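PDB 6CCA: DisA protein from Sorangium cellulosum, which probably transfers methyl groups to carbon as the gem-dimethylating methyltransferase domain of the disorazol polyketide assembly line. Local coordinates for residues 337-341 with 364-368. Numbering follows the deposited sequence.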
loop_
_atom_site.group_PDB
_atom_site.type_symbol
_atom_site.label_atom_id
_atom_site.label_comp_id
_atom_site.label_asym_id
_atom_site.label_seq_id
_atom_site.Cartn_x
_atom_site.Cartn_y
_atom_site.Cartn_z
ATOM N N MET A 337 -3.773 1.286 0.246
ATOM C CA MET A 337 -4.701 0.676 -0.687
ATOM C C MET A 337 -5.841 0.126 0.195
ATOM O O MET A 337 -5.564 -0.539 1.209
ATOM C CB MET A 337 -4.012 -0.437 -1.528
ATOM C CG MET A 337 -2.778 0.100 -2.252
ATOM S SD MET A 337 -3.230 1.301 -3.560
ATOM C CE MET A 337 -1.544 1.775 -3.998
ATOM N N THR A 338 -7.078 0.475 -0.168
ATOM C CA THR A 338 -8.254 0.238 0.651
ATOM C C THR A 338 -9.315 -0.725 0.071
ATOM O O THR A 338 -10.456 -0.752 0.564
ATOM C CB THR A 338 -8.888 1.595 0.989
ATOM O OG1 THR A 338 -9.033 2.401 -0.189
ATOM C CG2 THR A 338 -7.979 2.370 1.941
ATOM N N ARG A 339 -8.938 -1.495 -0.945
ATOM C CA ARG A 339 -9.754 -2.530 -1.550
ATOM C C ARG A 339 -8.779 -3.613 -1.982
ATOM O O ARG A 339 -7.653 -3.311 -2.410
ATOM C CB ARG A 339 -10.555 -1.920 -2.701
ATOM C CG ARG A 339 -11.448 -2.912 -3.432
ATOM C CD ARG A 339 -12.235 -2.325 -4.645
ATOM N NE ARG A 339 -13.308 -1.489 -4.157
ATOM C CZ ARG A 339 -14.390 -1.952 -3.525
ATOM N NH1 ARG A 339 -14.583 -3.252 -3.354
ATOM N NH2 ARG A 339 -15.307 -1.107 -3.077
ATOM N N VAL A 340 -9.157 -4.899 -1.787
ATOM C CA VAL A 340 -8.298 -5.999 -2.116
ATOM C C VAL A 340 -8.439 -6.243 -3.642
ATOM O O VAL A 340 -8.965 -7.258 -4.073
ATOM C CB VAL A 340 -8.680 -7.300 -1.409
ATOM C CG1 VAL A 340 -7.562 -8.290 -1.616
ATOM C CG2 VAL A 340 -8.790 -7.124 0.107
ATOM N N VAL A 341 -8.028 -5.306 -4.448
ATOM C CA VAL A 341 -8.083 -5.487 -5.926
ATOM C C VAL A 341 -7.220 -6.665 -6.431
ATOM O O VAL A 341 -6.139 -6.988 -5.878
ATOM C CB VAL A 341 -7.738 -4.155 -6.651
ATOM C CG1 VAL A 341 -8.763 -3.103 -6.261
ATOM C CG2 VAL A 341 -6.334 -3.661 -6.321
ATOM N N MET A 364 -9.040 -7.019 5.623
ATOM C CA MET A 364 -9.898 -7.565 4.580
ATOM C C MET A 364 -9.380 -8.946 4.189
ATOM O O MET A 364 -8.225 -9.240 4.242
ATOM C CB MET A 364 -10.034 -6.618 3.386
ATOM C CG MET A 364 -10.766 -5.325 3.739
ATOM S SD MET A 364 -10.986 -4.195 2.342
ATOM C CE MET A 364 -9.305 -3.706 2.049
ATOM N N LYS A 365 -10.279 -9.825 3.779
ATOM C CA LYS A 365 -9.925 -11.225 3.620
ATOM C C LYS A 365 -8.832 -11.430 2.579
ATOM O O LYS A 365 -8.829 -10.737 1.570
ATOM C CB LYS A 365 -11.146 -11.976 3.119
ATOM C CG LYS A 365 -11.038 -13.481 3.349
ATOM C CD LYS A 365 -12.309 -14.136 2.861
ATOM C CE LYS A 365 -12.171 -15.625 3.050
ATOM N NZ LYS A 365 -13.392 -16.211 2.483
ATOM N N TRP A 366 -7.874 -12.293 2.890
ATOM C CA TRP A 366 -6.753 -12.623 2.024
ATOM C C TRP A 366 -5.889 -11.450 1.672
ATOM O O TRP A 366 -5.377 -11.350 0.540
ATOM C CB TRP A 366 -7.252 -13.291 0.776
ATOM C CG TRP A 366 -7.597 -14.789 1.040
ATOM C CD1 TRP A 366 -6.861 -15.754 1.739
ATOM C CD2 TRP A 366 -8.750 -15.442 0.556
ATOM N NE1 TRP A 366 -7.527 -16.968 1.699
ATOM C CE2 TRP A 366 -8.676 -16.806 0.970
ATOM C CE3 TRP A 366 -9.853 -15.003 -0.138
ATOM C CZ2 TRP A 366 -9.669 -17.723 0.653
ATOM C CZ3 TRP A 366 -10.816 -15.892 -0.440
ATOM C CH2 TRP A 366 -10.721 -17.255 -0.043
ATOM N N SER A 367 -5.627 -10.635 2.699
ATOM C CA SER A 367 -4.947 -9.397 2.518
ATOM C C SER A 367 -4.482 -8.827 3.845
ATOM O O SER A 367 -5.019 -9.150 4.886
ATOM C CB SER A 367 -5.877 -8.423 1.847
ATOM O OG SER A 367 -6.539 -7.550 2.745
ATOM N N PRO A 368 -3.487 -7.955 3.792
ATOM C CA PRO A 368 -3.137 -7.190 4.968
ATOM C C PRO A 368 -3.850 -5.859 5.025
ATOM O O PRO A 368 -3.523 -5.056 5.899
ATOM C CB PRO A 368 -1.651 -6.990 4.795
ATOM C CG PRO A 368 -1.532 -6.797 3.306
ATOM C CD PRO A 368 -2.543 -7.730 2.672
#
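Val340 sets its CG2 methyl against Met364 CB (3.5 Å) and Ser367 OG (3.5 Å), so one methyl of the residue at the centre of an inverse gamma turn meets both ends of a type II beta turn, Met364 to Ser367. The same valine places CG1 3.9 Å from Ser367 CB; its chi1 of -169° leaves CG2 beside the backbone N and directs both methyls at the turn. The Met364 and Val340 side chains run antiparallel past one another, and a bend at chi3 (-68°) brings Met364 CE to 3.5 Å from Thr338 O. No hydrogen bond crosses between the segments, which meet by van der Waals packing. The gamma turn at Val340 rests on a weak Val341 N to Arg339 O bond of 2.9 Å. On the other side, Ser367 OG donates to Met364 O and also bonds to Leu369 N. Further out, Thr338 OG1 bonds to Ser400 O and Arg339 NE to Ser400 OG, beside the antiparallel pairing of strands 330-337 and 402-409. The contact thus joins the loop leaving strand 330-337 of the methyltransferase sheet to the loop entering helix 372-381. In the Ser367 OG to Met364 O bond, 2.8 Å long, the hydroxyl stands 50° out of the carbonyl plane.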